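Local coordinates for mevalonate kinase (Staphylococcus aureus, PDB 2X7I), which probably catalyses the ATP-dependent phosphorylation of mevalonate to 5-phosphomevalonate, an early step of the mevalonate route to isoprenoids, as a member of the GHMP kinase family, at residues 73-83 against 111-119; 172-180 against 275-286. All blocks are in the same frame, centred on the assembly; numbering follows the deposited sequence.

Contact 1: residues 73-83 against 111-119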
loop_
_atom_site.group_PDB
_atom_site.type_symbol
_atom_site.label_atom_id
_atom_site.label_comp_id
_atom_site.label_asym_id
_atom_site.label_seq_id
_atom_site.Cartn_x
_atom_site.Cartn_y
_atom_site.Cartn_z
ATOM N N LEU A 73 -16.925 11.280 1.287
ATOM C CA LEU A 73 -15.933 12.259 1.720
ATOM C C LEU A 73 -16.254 13.651 1.165
ATOM O O LEU A 73 -16.126 14.644 1.870
ATOM C CB LEU A 73 -14.513 11.846 1.312
ATOM C CG LEU A 73 -13.966 10.536 1.889
ATOM C CD1 LEU A 73 -12.477 10.381 1.573
ATOM C CD2 LEU A 73 -14.235 10.421 3.393
ATOM N N VAL A 74 -16.690 13.718 -0.088
ATOM C CA VAL A 74 -16.971 15.000 -0.723
ATOM C C VAL A 74 -18.244 15.647 -0.149
ATOM O O VAL A 74 -18.254 16.840 0.156
ATOM C CB VAL A 74 -17.070 14.870 -2.251
ATOM C CG1 VAL A 74 -17.386 16.229 -2.874
ATOM C CG2 VAL A 74 -15.770 14.313 -2.828
ATOM N N ASN A 75 -19.307 14.858 -0.005
ATOM C CA ASN A 75 -20.516 15.336 0.644
ATOM C C ASN A 75 -20.217 15.928 2.017
ATOM O O ASN A 75 -20.646 17.031 2.321
ATOM C CB ASN A 75 -21.547 14.211 0.775
ATOM C CG ASN A 75 -22.247 13.897 -0.534
ATOM O OD1 ASN A 75 -22.138 14.643 -1.518
ATOM N ND2 ASN A 75 -22.969 12.783 -0.557
ATOM N N ARG A 76 -19.469 15.196 2.832
ATOM C CA ARG A 76 -19.077 15.670 4.158
ATOM C C ARG A 76 -18.287 16.967 4.094
ATOM O O ARG A 76 -18.512 17.873 4.886
ATOM C CB ARG A 76 -18.237 14.614 4.890
ATOM C CG ARG A 76 -18.028 14.924 6.368
ATOM C CD ARG A 76 -17.025 13.959 7.005
ATOM N NE ARG A 76 -16.665 14.299 8.390
ATOM C CZ ARG A 76 -17.426 14.058 9.461
ATOM N NH1 ARG A 76 -18.635 13.495 9.335
ATOM N NH2 ARG A 76 -16.973 14.392 10.673
ATOM N N PHE A 77 -17.350 17.042 3.159
ATOM C CA PHE A 77 -16.503 18.209 3.022
ATOM C C PHE A 77 -17.312 19.445 2.629
ATOM O O PHE A 77 -17.057 20.543 3.115
ATOM C CB PHE A 77 -15.407 17.919 1.995
ATOM C CG PHE A 77 -14.658 19.133 1.546
ATOM C CD1 PHE A 77 -13.631 19.656 2.322
ATOM C CD2 PHE A 77 -14.961 19.741 0.338
ATOM C CE1 PHE A 77 -12.926 20.769 1.907
ATOM C CE2 PHE A 77 -14.262 20.850 -0.079
ATOM C CZ PHE A 77 -13.242 21.369 0.714
ATOM N N VAL A 78 -18.292 19.252 1.756
ATOM C CA VAL A 78 -19.147 20.325 1.276
ATOM C C VAL A 78 -20.114 20.845 2.352
ATOM O O VAL A 78 -20.402 22.040 2.399
ATOM C CB VAL A 78 -19.920 19.855 0.019
ATOM C CG1 VAL A 78 -21.111 20.765 -0.287
ATOM C CG2 VAL A 78 -18.963 19.772 -1.172
ATOM N N GLU A 79 -20.584 19.957 3.228
ATOM C CA GLU A 79 -21.539 20.335 4.278
ATOM C C GLU A 79 -20.863 20.902 5.533
ATOM O O GLU A 79 -21.308 21.908 6.081
ATOM C CB GLU A 79 -22.447 19.147 4.638
ATOM C CG GLU A 79 -23.544 18.865 3.599
ATOM C CD GLU A 79 -24.475 20.064 3.359
ATOM O OE1 GLU A 79 -24.983 20.224 2.222
ATOM O OE2 GLU A 79 -24.699 20.855 4.308
ATOM N N LEU A 80 -19.791 20.263 5.981
ATOM C CA LEU A 80 -19.022 20.757 7.133
ATOM C C LEU A 80 -18.557 22.213 6.931
ATOM O O LEU A 80 -18.579 23.020 7.869
ATOM C CB LEU A 80 -17.801 19.854 7.380
ATOM C CG LEU A 80 -17.154 19.825 8.770
ATOM C CD1 LEU A 80 -17.853 18.791 9.661
ATOM C CD2 LEU A 80 -15.649 19.513 8.687
ATOM N N ASN A 81 -18.151 22.531 5.699
ATOM C CA ASN A 81 -17.548 23.822 5.362
ATOM C C ASN A 81 -18.497 24.767 4.636
ATOM O O ASN A 81 -18.067 25.781 4.087
ATOM C CB ASN A 81 -16.305 23.592 4.501
ATOM C CG ASN A 81 -15.223 22.837 5.237
ATOM O OD1 ASN A 81 -14.593 23.377 6.142
ATOM N ND2 ASN A 81 -15.000 21.582 4.851
ATOM N N ASN A 82 -19.784 24.425 4.626
ATOM C CA ASN A 82 -20.818 25.249 4.009
ATOM C C ASN A 82 -20.417 25.774 2.626
ATOM O O ASN A 82 -20.611 26.956 2.317
ATOM C CB ASN A 82 -21.195 26.402 4.953
ATOM C CG ASN A 82 -21.538 25.920 6.368
ATOM O OD1 ASN A 82 -21.039 26.459 7.363
ATOM N ND2 ASN A 82 -22.382 24.894 6.457
ATOM N N ILE A 83 -19.865 24.887 1.797
ATOM C CA ILE A 83 -19.478 25.227 0.425
ATOM C C ILE A 83 -20.696 25.271 -0.495
ATOM O O ILE A 83 -21.302 24.238 -0.795
ATOM C CB ILE A 83 -18.490 24.214 -0.170
ATOM C CG1 ILE A 83 -17.199 24.168 0.650
ATOM C CG2 ILE A 83 -18.175 24.565 -1.626
ATOM C CD1 ILE A 83 -16.376 22.953 0.354
ATOM N N PHE A 111 -7.040 13.119 -0.013
ATOM C CA PHE A 111 -8.243 13.935 0.046
ATOM C C PHE A 111 -8.185 14.988 1.166
ATOM O O PHE A 111 -8.615 16.137 0.968
ATOM C CB PHE A 111 -9.498 13.086 0.201
ATOM C CG PHE A 111 -10.746 13.891 0.182
ATOM C CD1 PHE A 111 -11.317 14.269 -1.019
ATOM C CD2 PHE A 111 -11.317 14.329 1.356
ATOM C CE1 PHE A 111 -12.457 15.059 -1.042
ATOM C CE2 PHE A 111 -12.450 15.116 1.337
ATOM C CZ PHE A 111 -13.023 15.480 0.141
ATOM N N VAL A 112 -7.670 14.594 2.330
ATOM C CA VAL A 112 -7.569 15.508 3.466
ATOM C C VAL A 112 -6.564 16.619 3.178
ATOM O O VAL A 112 -6.830 17.773 3.463
ATOM C CB VAL A 112 -7.173 14.792 4.765
ATOM C CG1 VAL A 112 -6.805 15.826 5.843
ATOM C CG2 VAL A 112 -8.302 13.889 5.239
ATOM N N ARG A 113 -5.413 16.257 2.623
ATOM C CA ARG A 113 -4.431 17.228 2.178
ATOM C C ARG A 113 -5.038 18.249 1.194
ATOM O O ARG A 113 -4.947 19.454 1.411
ATOM C CB ARG A 113 -3.238 16.512 1.544
ATOM C CG ARG A 113 -2.286 15.938 2.575
ATOM C CD ARG A 113 -1.212 15.039 1.966
ATOM N NE ARG A 113 -0.188 14.728 2.964
ATOM C CZ ARG A 113 0.684 13.723 2.894
ATOM N NH1 ARG A 113 0.695 12.886 1.860
ATOM N NH2 ARG A 113 1.556 13.559 3.873
ATOM N N ALA A 114 -5.663 17.748 0.129
ATOM C CA ALA A 114 -6.352 18.582 -0.846
ATOM C C ALA A 114 -7.366 19.511 -0.184
ATOM O O ALA A 114 -7.479 20.686 -0.557
ATOM C CB ALA A 114 -7.051 17.704 -1.881
ATOM N N SER A 115 -8.098 18.975 0.792
ATOM C CA SER A 115 -9.156 19.716 1.482
ATOM C C SER A 115 -8.601 20.913 2.228
ATOM O O SER A 115 -9.128 22.015 2.114
ATOM C CB SER A 115 -9.898 18.817 2.481
ATOM O OG SER A 115 -10.520 17.739 1.816
ATOM N N TYR A 116 -7.548 20.680 3.006
ATOM C CA TYR A 116 -6.905 21.753 3.754
ATOM C C TYR A 116 -6.261 22.781 2.828
ATOM O O TYR A 116 -6.325 23.977 3.093
ATOM C CB TYR A 116 -5.871 21.196 4.729
ATOM C CG TYR A 116 -6.495 20.770 6.026
ATOM C CD1 TYR A 116 -7.366 19.682 6.071
ATOM C CD2 TYR A 116 -6.233 21.453 7.212
ATOM C CE1 TYR A 116 -7.956 19.284 7.250
ATOM C CE2 TYR A 116 -6.825 21.056 8.411
ATOM C CZ TYR A 116 -7.680 19.967 8.414
ATOM O OH TYR A 116 -8.280 19.556 9.573
ATOM N N ASP A 117 -5.644 22.310 1.751
ATOM C CA ASP A 117 -5.026 23.199 0.774
ATOM C C ASP A 117 -6.072 24.123 0.126
ATOM O O ASP A 117 -5.831 25.308 -0.050
ATOM C CB ASP A 117 -4.289 22.375 -0.290
ATOM C CG ASP A 117 -3.415 23.227 -1.185
ATOM O OD1 ASP A 117 -2.772 24.156 -0.660
ATOM O OD2 ASP A 117 -3.356 22.956 -2.405
ATOM N N PHE A 118 -7.232 23.560 -0.200
ATOM C CA PHE A 118 -8.382 24.293 -0.731
ATOM C C PHE A 118 -8.887 25.384 0.222
ATOM O O PHE A 118 -9.102 26.529 -0.183
ATOM C CB PHE A 118 -9.500 23.286 -1.020
ATOM C CG PHE A 118 -10.741 23.875 -1.626
ATOM C CD1 PHE A 118 -10.896 23.926 -2.998
ATOM C CD2 PHE A 118 -11.785 24.312 -0.820
ATOM C CE1 PHE A 118 -12.052 24.414 -3.561
ATOM C CE2 PHE A 118 -12.951 24.817 -1.380
ATOM C CZ PHE A 118 -13.082 24.867 -2.757
ATOM N N LEU A 119 -9.074 25.022 1.485
ATOM C CA LEU A 119 -9.541 25.970 2.499
ATOM C C LEU A 119 -8.458 26.959 2.941
ATOM O O LEU A 119 -8.755 27.930 3.638
ATOM C CB LEU A 119 -10.098 25.219 3.707
ATOM C CG LEU A 119 -11.345 24.382 3.405
ATOM C CD1 LEU A 119 -11.606 23.367 4.521
ATOM C CD2 LEU A 119 -12.564 25.288 3.166
#
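Three phenylalanines carry this contact, and Phe77 is the knob: its side chain enters the hole made by Phe111, Ser115, Phe118 and Leu119 on the neighbouring helix. With CG anti to the backbone N (chi1 167°), its ring reaches across the gap between the two backbones, and CE1 comes 3.6 Å from Ser115 CB.

Several contacts involve the rings. Phe77 turns an edge toward the face of Phe118 in an offset edge-to-face pair, the planes at 74° and the centroids 5.7 Å apart. Nearer the start of both segments, Leu73 lays its CB over one face of the Phe111 ring, a CH-pi contact 4.0 Å from the centroid, while Phe77 CB meets the rim of that same ring in its plane.

The remaining apolar touches fill in around the rings. Val74 CG2 stands 3.8 Å from Phe111 CE1, and Ile83 CD1 approaches Phe118 more loosely. At the far end Leu119 CD1 packs against the Asn81 amide and also meets Phe77 CE1.

No hydrogen bond crosses the interface; the polar side chains there, Asn81 and Ser115, bond to carbonyls of their own segments. Asn81 ND2 donates to Phe77 O at 2.9 Å, in the carbonyl plane and on a lone pair, which holds the amide against Leu119. Ser115 OG donates a hydrogen bond to Phe111 O at 2.6 Å, on the opposite face of that carbonyl from Ser115 N.

Helix 70-80 closes with a Schellman motif, in which Asn82 takes positive phi and Ile83 N bonds to Val78 O. Leu87 of strand 87-93 touches both Phe77 and Phe118, and the whole is a near-parallel helix pair, crossing at -24°, packed beside the mixed sheet in the N-terminal part of a GHMP kinase fold.

Contact 2: residues 172-180 against 275-286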
loop_
_atom_site.group_PDB
_atom_site.type_symbol
_atom_site.label_atom_id
_atom_site.label_comp_id
_atom_site.label_asym_id
_atom_site.label_seq_id
_atom_site.Cartn_x
_atom_site.Cartn_y
_atom_site.Cartn_z
ATOM N N LEU A 172 17.589 0.653 2.400
ATOM C CA LEU A 172 18.182 -0.626 2.041
ATOM C C LEU A 172 18.731 -0.482 0.632
ATOM O O LEU A 172 18.056 0.060 -0.256
ATOM C CB LEU A 172 17.142 -1.749 2.113
ATOM C CG LEU A 172 16.561 -1.986 3.518
ATOM C CD1 LEU A 172 15.319 -2.869 3.501
ATOM C CD2 LEU A 172 17.622 -2.593 4.416
ATOM N N ASP A 173 19.965 -0.944 0.444
ATOM C CA ASP A 173 20.641 -0.872 -0.843
ATOM C C ASP A 173 20.112 -1.979 -1.764
ATOM O O ASP A 173 20.727 -3.041 -1.918
ATOM C CB ASP A 173 22.158 -0.992 -0.628
ATOM C CG ASP A 173 22.957 -0.869 -1.914
ATOM O OD1 ASP A 173 24.159 -1.224 -1.881
ATOM O OD2 ASP A 173 22.407 -0.423 -2.945
ATOM N N GLY A 174 18.963 -1.719 -2.378
ATOM C CA GLY A 174 18.337 -2.696 -3.251
ATOM C C GLY A 174 16.972 -2.284 -3.757
ATOM O O GLY A 174 16.509 -1.167 -3.512
ATOM N N TYR A 175 16.336 -3.204 -4.477
ATOM C CA TYR A 175 15.072 -2.947 -5.141
ATOM C C TYR A 175 14.104 -4.069 -4.855
ATOM O O TYR A 175 14.500 -5.213 -4.601
ATOM C CB TYR A 175 15.283 -2.822 -6.651
ATOM C CG TYR A 175 16.041 -1.573 -7.045
ATOM C CD1 TYR A 175 17.419 -1.471 -6.833
ATOM C CD2 TYR A 175 15.380 -0.484 -7.603
ATOM C CE1 TYR A 175 18.116 -0.318 -7.174
ATOM C CE2 TYR A 175 16.067 0.663 -7.956
ATOM C CZ TYR A 175 17.434 0.742 -7.742
ATOM O OH TYR A 175 18.115 1.884 -8.092
ATOM N N MET A 176 12.825 -3.723 -4.894
ATOM C CA MET A 176 11.755 -4.673 -4.667
ATOM C C MET A 176 10.773 -4.528 -5.814
ATOM O O MET A 176 10.252 -3.433 -6.053
ATOM C CB MET A 176 11.074 -4.394 -3.325
ATOM C CG MET A 176 9.864 -5.275 -3.042
ATOM S SD MET A 176 9.203 -5.068 -1.385
ATOM C CE MET A 176 8.605 -3.376 -1.411
ATOM N N VAL A 177 10.557 -5.619 -6.549
ATOM C CA VAL A 177 9.500 -5.668 -7.564
ATOM C C VAL A 177 8.205 -6.100 -6.892
ATOM O O VAL A 177 8.162 -7.128 -6.227
ATOM C CB VAL A 177 9.827 -6.657 -8.705
ATOM C CG1 VAL A 177 8.681 -6.715 -9.708
ATOM C CG2 VAL A 177 11.117 -6.261 -9.393
ATOM N N VAL A 178 7.161 -5.301 -7.065
ATOM C CA VAL A 178 5.851 -5.581 -6.510
ATOM C C VAL A 178 4.967 -6.063 -7.646
ATOM O O VAL A 178 4.809 -5.371 -8.642
ATOM C CB VAL A 178 5.265 -4.322 -5.854
ATOM C CG1 VAL A 178 3.848 -4.568 -5.354
ATOM C CG2 VAL A 178 6.174 -3.854 -4.719
ATOM N N ILE A 179 4.418 -7.265 -7.507
ATOM C CA ILE A 179 3.586 -7.868 -8.542
ATOM C C ILE A 179 2.149 -8.072 -8.057
ATOM O O ILE A 179 1.924 -8.593 -6.977
ATOM C CB ILE A 179 4.147 -9.228 -8.976
ATOM C CG1 ILE A 179 5.544 -9.066 -9.579
ATOM C CG2 ILE A 179 3.201 -9.898 -9.970
ATOM C CD1 ILE A 179 6.375 -10.340 -9.574
ATOM N N ASP A 180 1.192 -7.647 -8.877
ATOM C CA ASP A 180 -0.237 -7.875 -8.662
ATOM C C ASP A 180 -0.669 -8.960 -9.646
ATOM O O ASP A 180 -0.445 -8.831 -10.841
ATOM C CB ASP A 180 -0.994 -6.556 -8.907
ATOM C CG ASP A 180 -2.513 -6.718 -8.951
ATOM O OD1 ASP A 180 -3.195 -5.749 -9.353
ATOM O OD2 ASP A 180 -3.033 -7.788 -8.600
ATOM N N SER A 275 0.056 -8.735 -2.904
ATOM C CA SER A 275 1.194 -8.530 -3.793
ATOM C C SER A 275 2.132 -9.725 -3.707
ATOM O O SER A 275 2.134 -10.466 -2.710
ATOM C CB SER A 275 1.957 -7.258 -3.413
ATOM O OG SER A 275 1.126 -6.114 -3.526
ATOM N N MET A 276 2.909 -9.916 -4.769
ATOM C CA MET A 276 4.120 -10.730 -4.695
ATOM C C MET A 276 5.250 -9.726 -4.635
ATOM O O MET A 276 5.256 -8.764 -5.406
ATOM C CB MET A 276 4.276 -11.639 -5.915
ATOM C CG MET A 276 5.380 -12.681 -5.761
ATOM S SD MET A 276 5.446 -13.907 -7.093
ATOM C CE MET A 276 6.550 -13.079 -8.201
ATOM N N LEU A 277 6.174 -9.929 -3.705
ATOM C CA LEU A 277 7.322 -9.048 -3.530
ATOM C C LEU A 277 8.604 -9.806 -3.897
ATOM O O LEU A 277 8.893 -10.848 -3.304
ATOM C CB LEU A 277 7.395 -8.557 -2.079
ATOM C CG LEU A 277 6.086 -8.062 -1.444
ATOM C CD1 LEU A 277 6.254 -7.780 0.038
ATOM C CD2 LEU A 277 5.571 -6.833 -2.160
ATOM N N LEU A 278 9.357 -9.294 -4.871
ATOM C CA LEU A 278 10.631 -9.909 -5.273
ATOM C C LEU A 278 11.772 -8.924 -5.054
ATOM O O LEU A 278 11.649 -7.749 -5.387
ATOM C CB LEU A 278 10.608 -10.339 -6.749
ATOM C CG LEU A 278 9.489 -11.310 -7.158
ATOM C CD1 LEU A 278 9.441 -11.501 -8.679
ATOM C CD2 LEU A 278 9.659 -12.637 -6.456
ATOM N N LEU A 279 12.882 -9.413 -4.507
ATOM C CA LEU A 279 14.017 -8.570 -4.181
ATOM C C LEU A 279 15.099 -8.701 -5.245
ATOM O O LEU A 279 15.476 -9.805 -5.629
ATOM C CB LEU A 279 14.571 -8.930 -2.799
ATOM C CG LEU A 279 13.655 -8.684 -1.594
ATOM C CD1 LEU A 279 14.439 -8.831 -0.298
ATOM C CD2 LEU A 279 12.993 -7.306 -1.648
ATOM N N ALA A 280 15.576 -7.557 -5.728
ATOM C CA ALA A 280 16.627 -7.497 -6.740
ATOM C C ALA A 280 17.702 -6.560 -6.235
ATOM O O ALA A 280 17.407 -5.622 -5.498
ATOM C CB ALA A 280 16.073 -6.994 -8.049
ATOM N N LYS A 281 18.942 -6.823 -6.634
ATOM C CA LYS A 281 20.090 -6.053 -6.171
ATOM C C LYS A 281 20.199 -4.683 -6.847
ATOM O O LYS A 281 20.671 -3.725 -6.227
ATOM C CB LYS A 281 21.390 -6.838 -6.404
ATOM C CG LYS A 281 21.457 -8.162 -5.650
ATOM C CD LYS A 281 22.763 -8.922 -5.942
ATOM C CE LYS A 281 23.048 -10.000 -4.896
ATOM N NZ LYS A 281 24.443 -10.553 -5.037
ATOM N N ASP A 282 19.790 -4.595 -8.115
ATOM C CA ASP A 282 19.961 -3.361 -8.892
ATOM C C ASP A 282 18.799 -3.122 -9.842
ATOM O O ASP A 282 17.952 -4.006 -10.034
ATOM C CB ASP A 282 21.305 -3.367 -9.649
ATOM C CG ASP A 282 21.418 -4.493 -10.677
ATOM O OD1 ASP A 282 20.389 -4.955 -11.211
ATOM O OD2 ASP A 282 22.561 -4.904 -10.970
ATOM N N LEU A 283 18.759 -1.928 -10.426
ATOM C CA LEU A 283 17.605 -1.508 -11.226
ATOM C C LEU A 283 17.463 -2.304 -12.523
ATOM O O LEU A 283 16.350 -2.731 -12.851
ATOM C CB LEU A 283 17.626 0.003 -11.514
ATOM C CG LEU A 283 16.385 0.574 -12.213
ATOM C CD1 LEU A 283 15.120 0.280 -11.399
ATOM C CD2 LEU A 283 16.544 2.080 -12.468
ATOM N N PRO A 284 18.571 -2.524 -13.256
ATOM C CA PRO A 284 18.474 -3.341 -14.467
ATOM C C PRO A 284 17.866 -4.735 -14.253
ATOM O O PRO A 284 17.087 -5.191 -15.097
ATOM C CB PRO A 284 19.937 -3.454 -14.931
ATOM C CG PRO A 284 20.572 -2.199 -14.450
ATOM C CD PRO A 284 19.903 -1.900 -13.127
ATOM N N THR A 285 18.222 -5.398 -13.149
ATOM C CA THR A 285 17.701 -6.732 -12.852
ATOM C C THR A 285 16.210 -6.645 -12.499
ATOM O O THR A 285 15.428 -7.529 -12.859
ATOM C CB THR A 285 18.478 -7.429 -11.694
ATOM O OG1 THR A 285 19.852 -7.602 -12.049
ATOM C CG2 THR A 285 17.900 -8.794 -11.388
ATOM N N ALA A 286 15.821 -5.578 -11.802
ATOM C CA ALA A 286 14.413 -5.340 -11.490
ATOM C C ALA A 286 13.608 -5.097 -12.762
ATOM O O ALA A 286 12.470 -5.546 -12.860
ATOM C CB ALA A 286 14.258 -4.168 -10.522
HETATM O O HOH W 1 22.222 -5.022 -3.639
#
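The Tyr175 ring lies under the turn where strand 276-280 gives way to helix 283-295. Leu283 N sits over one face, offset toward the rim, and Leu283 CB joins it there in a CH-pi contact 4.2 Å from the ring centroid. Leu283 CD1 reaches Tyr175 CE2 at 3.6 Å, whereas the carbonyl oxygens of Ala280 and Lys281 lie near the ring plane, at its edge. The tyrosine takes up this place with CG beside its backbone N (chi1 -69°).

Val177 and Ile179 leave the strand on the same face as Tyr175. Val177 CG2 meets Ala286 CB at 3.9 Å, in the first turn of the helix. Ile179 lies alongside Met276, CB to CB 3.9 Å, and its side chain crosses that of Leu278. Ile289 and Val293, farther along helix 283-295, cover this face.

Strands 175-180 and 276-280 form the central antiparallel pair of the four-stranded sheet in the C-terminal part of the GHMP kinase fold. Six backbone bonds join them through the hydrogen-bonded pairs Tyr175-Ala280, Val177-Leu278 and Ile179-Met276; Ala280 N to Tyr175 O, at 2.8 Å, is nearly straight at the hydrogen (175°).

On the other face, Met176 and Leu277 run side by side, SD 4.0 Å from Leu277 CB, while Leu279 brings CD2 against Met176 CB. Val178 lies alongside Leu277 as well, CG2 to CD2, and Phe233 of helix 226-243 packs on Leu277 and Leu279.

Asp282, the N-cap of the helix beside Tyr175, accepts through OD1 from both Thr285 N and Thr285 OG1, the capping bond from Thr285 N to Asp282 OD1 being 2.9 Å. A water donates to Asp173 O and Lys281 O, bridging the two segments where one enters the sheet and the other leaves it.

Overall arrangement
Contact 1 and contact 2 lie on opposite sides of the chain's centre, with their own centres about 37 Å apart and their nearest atoms about 18 Å from each other. In sequence they follow one another: the helix pair of 73-83 and 111-119 is complete before strand 175-180 begins. Contact 1 belongs to the N-terminal half of this GHMP kinase, its centre about 24 Å from the chain's centre; contact 2 belongs to the C-terminal half, its centre nearer, at about 15 Å. In relatives the substrates bind between these two halves. From the end of contact 2, Asp180 reaches back to the N-terminal half, forming a salt bridge with Arg99.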